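Local coordinates for bacillaene synthase decarboxylase PksI (PDB 4Q1K), which catalyses decarboxylation of a 3-methylglutaconyl group tethered to PksL, giving a 3-methylcrotonyl moiety during biosynthesis of the antibiotic bacillaene, at residues F163-K168 with E176-A181; F171-E176 with E190-P195. The protein carries 1 engineered substitution. One frame throughout, in Å; residues are numbered along the deposited sequence.

Interaction 1 of 2, residues F163-K168 with E176-A181; sequences FIVPKK and EILLNA
The backbones come nearest at V165 and L178, whose CA atoms are 8.0 Å apart, where the short helical segments 163-168 and 176-180 run roughly antiparallel at 151°. The helices to which they belong, 161-169 and 171-180, follow each other directly in the chain and form a helical hairpin within this crotonase-like fold. With the axes 10.5 Å apart at closest approach, branched aliphatic side chains suit the seam, since each can put a methyl into the gap without a polar group to satisfy.

V165 does most of this work by dividing its two methyls between two partners. With CG1 anti to the backbone N (chi1 178°) and CG2 beside that nitrogen, both methyls are aimed at helix 176-180. CG1 meets CG2 of I177 at 4.1 Å, the beta-branch methyl rather than the longer arm, and the two side chains meet at a slant. The other methyl, CG2, lies 4.1 Å from CD2 of L178; here valine and leucine lie alongside each other, pointing opposite ways. The contact is therefore dispersive and hydrophobic, and the valine is enclosed further by L133 of helix 127-133. L178 also packs on L230 of a neighbouring subunit, so the second helix of the hairpin reaches the trimer interface as well.

P166 explains the shape of the first helix. A proline nitrogen carries no hydrogen, so it cannot bond to the preceding turn, and the helix is kinked there; K167 N nevertheless resumes the pattern by bonding to F163 O. The proline ring borders the seam at the side of V165, with P166 CD lying 4.3 Å from L178 CD1, the leucine methyl that V165 does not meet.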
loop_
_atom_site.group_PDB
_atom_site.type_symbol
_atom_site.label_atom_id
_atom_site.label_comp_id
_atom_site.label_asym_id
_atom_site.label_seq_id
_atom_site.Cartn_x
_atom_site.Cartn_y
_atom_site.Cartn_z
ATOM N N PHE B 163 1.585 5.241 -13.358
ATOM C CA PHE B 163 0.527 4.301 -12.925
ATOM C C PHE B 163 1.213 3.124 -12.185
ATOM O O PHE B 163 0.807 2.750 -11.073
ATOM C CB PHE B 163 -0.159 3.799 -14.195
ATOM C CG PHE B 163 -1.114 2.669 -13.918
ATOM C CD1 PHE B 163 -2.302 2.946 -13.263
ATOM C CD2 PHE B 163 -0.770 1.346 -14.209
ATOM C CE1 PHE B 163 -3.224 1.925 -12.995
ATOM C CE2 PHE B 163 -1.663 0.313 -13.866
ATOM C CZ PHE B 163 -2.895 0.618 -13.244
ATOM N N ILE B 164 2.293 2.541 -12.777
ATOM C CA ILE B 164 2.822 1.253 -12.235
ATOM C C ILE B 164 3.672 1.453 -10.989
ATOM O O ILE B 164 3.745 0.568 -10.115
ATOM C CB ILE B 164 3.535 0.441 -13.338
ATOM C CG1 ILE B 164 3.623 -1.088 -12.967
ATOM C CG2 ILE B 164 4.913 1.028 -13.556
ATOM C CD1 ILE B 164 2.280 -1.807 -12.765
ATOM N N VAL B 165 4.309 2.615 -10.873
ATOM C CA VAL B 165 5.095 2.851 -9.650
ATOM C C VAL B 165 4.206 2.925 -8.348
ATOM O O VAL B 165 4.500 2.218 -7.427
ATOM C CB VAL B 165 6.135 4.023 -9.847
ATOM C CG1 VAL B 165 6.910 4.249 -8.498
ATOM C CG2 VAL B 165 7.129 3.717 -11.035
ATOM N N PRO B 166 3.151 3.758 -8.313
ATOM C CA PRO B 166 2.243 3.738 -7.180
ATOM C C PRO B 166 1.605 2.337 -7.055
ATOM O O PRO B 166 1.365 1.868 -5.959
ATOM C CB PRO B 166 1.176 4.784 -7.527
ATOM C CG PRO B 166 1.727 5.618 -8.684
ATOM C CD PRO B 166 2.819 4.786 -9.339
ATOM N N LYS B 167 1.200 1.739 -8.199
ATOM C CA LYS B 167 0.514 0.412 -8.060
ATOM C C LYS B 167 1.438 -0.634 -7.304
ATOM O O LYS B 167 0.946 -1.457 -6.536
ATOM C CB LYS B 167 0.254 -0.048 -9.520
ATOM C CG LYS B 167 -0.460 -1.400 -9.606
ATOM C CD LYS B 167 -1.689 -1.441 -8.750
ATOM C CE LYS B 167 -2.780 -0.515 -9.230
ATOM N NZ LYS B 167 -4.119 -0.921 -8.665
ATOM N N LYS B 168 2.721 -0.663 -7.616
ATOM C CA LYS B 168 3.573 -1.736 -7.080
ATOM C C LYS B 168 4.293 -1.320 -5.791
ATOM O O LYS B 168 4.557 -2.195 -4.954
ATOM C CB LYS B 168 4.636 -2.078 -8.130
ATOM C CG LYS B 168 4.099 -2.761 -9.434
ATOM C CD LYS B 168 3.310 -4.024 -9.085
ATOM C CE LYS B 168 2.733 -4.654 -10.333
ATOM N NZ LYS B 168 3.720 -5.667 -10.841
ATOM N N GLU B 176 7.813 10.263 -4.050
ATOM C CA GLU B 176 9.181 10.672 -3.918
ATOM C C GLU B 176 9.960 10.154 -5.119
ATOM O O GLU B 176 10.784 10.881 -5.715
ATOM C CB GLU B 176 9.687 9.983 -2.589
ATOM C CG GLU B 176 11.128 10.278 -2.327
ATOM C CD GLU B 176 11.614 9.459 -1.105
ATOM O OE1 GLU B 176 10.934 9.508 -0.077
ATOM O OE2 GLU B 176 12.656 8.770 -1.209
ATOM N N ILE B 177 9.762 8.869 -5.436
ATOM C CA ILE B 177 10.490 8.302 -6.603
ATOM C C ILE B 177 10.247 9.049 -7.911
ATOM O O ILE B 177 11.191 9.351 -8.647
ATOM C CB ILE B 177 10.100 6.803 -6.825
ATOM C CG1 ILE B 177 10.758 5.998 -5.662
ATOM C CG2 ILE B 177 10.457 6.227 -8.231
ATOM C CD1 ILE B 177 10.200 4.520 -5.527
ATOM N N LEU B 178 9.014 9.402 -8.138
ATOM C CA LEU B 178 8.666 10.031 -9.440
ATOM C C LEU B 178 8.991 11.541 -9.461
ATOM O O LEU B 178 9.558 12.014 -10.505
ATOM C CB LEU B 178 7.180 9.853 -9.781
ATOM C CG LEU B 178 6.799 8.397 -9.944
ATOM C CD1 LEU B 178 5.237 8.323 -10.033
ATOM C CD2 LEU B 178 7.372 7.826 -11.287
ATOM N N LEU B 179 8.664 12.286 -8.415
ATOM C CA LEU B 179 8.966 13.740 -8.417
ATOM C C LEU B 179 10.490 13.971 -8.397
ATOM O O LEU B 179 10.966 14.922 -9.064
ATOM C CB LEU B 179 8.358 14.419 -7.188
ATOM C CG LEU B 179 6.809 14.526 -7.218
ATOM C CD1 LEU B 179 6.424 14.919 -5.770
ATOM C CD2 LEU B 179 6.367 15.649 -8.132
ATOM N N ASN B 180 11.224 13.238 -7.516
ATOM C CA ASN B 180 12.596 13.605 -7.309
ATOM C C ASN B 180 13.600 12.850 -8.233
ATOM O O ASN B 180 14.781 13.286 -8.352
ATOM C CB ASN B 180 13.013 13.407 -5.861
ATOM C CG ASN B 180 14.283 14.193 -5.504
ATOM O OD1 ASN B 180 15.125 13.677 -4.709
ATOM N ND2 ASN B 180 14.442 15.407 -6.056
ATOM N N ALA B 181 13.170 11.735 -8.839
ATOM C CA ALA B 181 14.018 10.993 -9.800
ATOM C C ALA B 181 15.320 10.540 -9.182
ATOM O O ALA B 181 16.345 10.393 -9.842
ATOM C CB ALA B 181 14.280 11.852 -11.057
#

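Interaction 2 of 2, residues F171-E176 with E190-P195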
loop_
_atom_site.group_PDB
_atom_site.type_symbol
_atom_site.label_atom_id
_atom_site.label_comp_id
_atom_site.label_asym_id
_atom_site.label_seq_id
_atom_site.Cartn_x
_atom_site.Cartn_y
_atom_site.Cartn_z
ATOM N N PHE B 171 1.471 4.459 -3.016
ATOM C CA PHE B 171 1.300 5.860 -3.330
ATOM C C PHE B 171 2.431 6.747 -2.786
ATOM O O PHE B 171 3.022 7.531 -3.519
ATOM C CB PHE B 171 -0.054 6.377 -2.677
ATOM C CG PHE B 171 -0.295 7.827 -3.074
ATOM C CD1 PHE B 171 -0.861 8.110 -4.311
ATOM C CD2 PHE B 171 0.128 8.907 -2.252
ATOM C CE1 PHE B 171 -1.092 9.446 -4.739
ATOM C CE2 PHE B 171 -0.047 10.237 -2.683
ATOM C CZ PHE B 171 -0.690 10.507 -3.896
ATOM N N SER B 172 2.749 6.589 -1.507
ATOM C CA SER B 172 3.662 7.513 -0.881
ATOM C C SER B 172 5.070 7.403 -1.415
ATOM O O SER B 172 5.715 8.412 -1.814
ATOM C CB SER B 172 3.620 7.236 0.679
ATOM O OG SER B 172 4.472 8.209 1.286
ATOM N N LEU B 173 5.620 6.197 -1.436
ATOM C CA LEU B 173 6.991 6.121 -1.993
ATOM C C LEU B 173 7.020 6.502 -3.430
ATOM O O LEU B 173 8.012 7.084 -3.898
ATOM C CB LEU B 173 7.528 4.675 -1.850
ATOM C CG LEU B 173 9.028 4.445 -2.068
ATOM C CD1 LEU B 173 9.793 5.270 -1.093
ATOM C CD2 LEU B 173 9.275 2.942 -1.806
ATOM N N ALA B 174 5.990 6.175 -4.184
ATOM C CA ALA B 174 5.961 6.616 -5.565
ATOM C C ALA B 174 6.083 8.140 -5.728
ATOM O O ALA B 174 6.658 8.577 -6.735
ATOM C CB ALA B 174 4.710 6.092 -6.314
ATOM N N GLN B 175 5.474 8.927 -4.821
ATOM C CA GLN B 175 5.555 10.388 -4.998
ATOM C C GLN B 175 7.052 10.769 -5.046
ATOM O O GLN B 175 7.456 11.572 -5.837
ATOM C CB GLN B 175 4.913 11.174 -3.870
ATOM C CG GLN B 175 3.477 10.793 -3.535
ATOM C CD GLN B 175 2.630 10.768 -4.819
ATOM O OE1 GLN B 175 2.407 9.698 -5.487
ATOM N NE2 GLN B 175 2.217 11.946 -5.212
ATOM N N GLU B 176 7.813 10.263 -4.050
ATOM C CA GLU B 176 9.181 10.672 -3.918
ATOM C C GLU B 176 9.960 10.154 -5.119
ATOM O O GLU B 176 10.784 10.881 -5.715
ATOM C CB GLU B 176 9.687 9.983 -2.589
ATOM C CG GLU B 176 11.128 10.278 -2.327
ATOM C CD GLU B 176 11.614 9.459 -1.105
ATOM O OE1 GLU B 176 10.934 9.508 -0.077
ATOM O OE2 GLU B 176 12.656 8.770 -1.209
ATOM N N GLU B 190 14.743 -1.808 0.054
ATOM C CA GLU B 190 14.342 -2.884 1.018
ATOM C C GLU B 190 14.056 -2.168 2.365
ATOM O O GLU B 190 13.024 -2.426 3.026
ATOM C CB GLU B 190 15.516 -3.900 1.190
ATOM C CG GLU B 190 15.129 -5.043 2.128
ATOM C CD GLU B 190 16.142 -6.216 2.082
ATOM O OE1 GLU B 190 17.280 -6.015 1.608
ATOM O OE2 GLU B 190 15.728 -7.366 2.399
ATOM N N LYS B 191 14.953 -1.255 2.752
ATOM C CA LYS B 191 14.803 -0.548 4.058
ATOM C C LYS B 191 13.611 0.375 4.071
ATOM O O LYS B 191 13.045 0.614 5.122
ATOM C CB LYS B 191 16.051 0.223 4.458
ATOM C CG LYS B 191 17.210 -0.641 4.909
ATOM C CD LYS B 191 17.261 -0.839 6.423
ATOM C CE LYS B 191 17.642 0.433 7.212
ATOM N NZ LYS B 191 18.354 0.131 8.497
ATOM N N ARG B 192 13.204 0.893 2.906
ATOM C CA ARG B 192 12.033 1.785 2.881
ATOM C C ARG B 192 10.758 0.974 2.923
ATOM O O ARG B 192 9.683 1.524 3.016
ATOM C CB ARG B 192 12.074 2.772 1.654
ATOM C CG ARG B 192 13.285 3.739 1.652
ATOM C CD ARG B 192 13.306 4.770 2.815
ATOM N NE ARG B 192 12.112 5.555 2.663
ATOM C CZ ARG B 192 11.981 6.602 1.838
ATOM N NH1 ARG B 192 13.027 7.033 1.075
ATOM N NH2 ARG B 192 10.814 7.245 1.735
ATOM N N GLY B 193 10.846 -0.355 2.801
ATOM C CA GLY B 193 9.710 -1.205 3.026
ATOM C C GLY B 193 8.964 -1.807 1.782
ATOM O O GLY B 193 7.801 -2.267 1.901
ATOM N N VAL B 194 9.675 -1.990 0.675
ATOM C CA VAL B 194 9.016 -2.448 -0.608
ATOM C C VAL B 194 8.663 -3.922 -0.474
ATOM O O VAL B 194 9.299 -4.683 0.338
ATOM C CB VAL B 194 9.891 -2.224 -1.822
ATOM C CG1 VAL B 194 10.180 -0.736 -2.002
ATOM C CG2 VAL B 194 11.200 -3.033 -1.747
ATOM N N PRO B 195 7.599 -4.336 -1.147
ATOM C CA PRO B 195 7.118 -5.756 -1.027
ATOM C C PRO B 195 7.936 -6.734 -1.876
ATOM O O PRO B 195 7.633 -7.968 -1.869
ATOM C CB PRO B 195 5.684 -5.652 -1.608
ATOM C CG PRO B 195 5.807 -4.563 -2.640
ATOM C CD PRO B 195 6.681 -3.517 -1.978
#
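R192 reaches across to E176 in a bidentate, end-on salt bridge that ties the last turn of helix 186-192 to helix 171-180. Its NH2 donates to E176 OE1 over 2.9 Å, almost straight at 169°, while NH1 donates to E176 OE2, also at 2.9 Å. The pairing is not perfectly flat: carboxylate and guanidinium planes are turned 30° apart, and OE1 is met on its syn side but somewhat out of the carboxylate plane, whereas OE2 uses its syn lone pair. Bends at chi2 and chi3 curl the arginine round, and the glutamate extends to meet it.

Both ends have further partners. E176 OE2 is hydrogen-bonded also to the OH of Y184, and R192 NH2 gives a second bond to the carbonyl O of P195 in a neighbouring subunit. NH2 thus spans an intrachain carboxylate and an intersubunit carbonyl.

L173 supplies the apolar half of the contact. Its CD1 lies over one face of the guanidinium, offset toward the rim and 3.6 Å from R192 NH2, while CD2 touches CG1 of V194 at 3.8 Å. A leucine suits this place because its two methyls can serve a flat cation and an aliphatic neighbour at once.

Between R192 and V194, G193 takes positive phi and closes the helix in a Schellman motif, a conformation that favours glycine. The same guanidinium nitrogen serves the fold of its own chain and the contact with the next, consistent with a link between the two, and the carboxylate probably remains ionised.

Overall arrangement
Interactions 1 and 2 draw on successive turns of helix 171-180 and share E176; their centres are 9 Å apart. A174, on the interaction 2 segment 171-176, joins the two: its CB is 3.6 Å from V165 CG1 and 3.4 Å from P166 N, so helix 161-169 rests on both halves of helix 171-180. Near the end of helix 161-169, K168 O touches CG of P195 at 3.5 Å, joining the first segment of interaction 1 to the last of interaction 2. Interaction 1 is nearer the chemistry, with the side chain of L178 about 10 Å from that of the active-site residue H249. Interaction 2 lies away from that site, and both contacts border neighbouring subunits of the homotrimer.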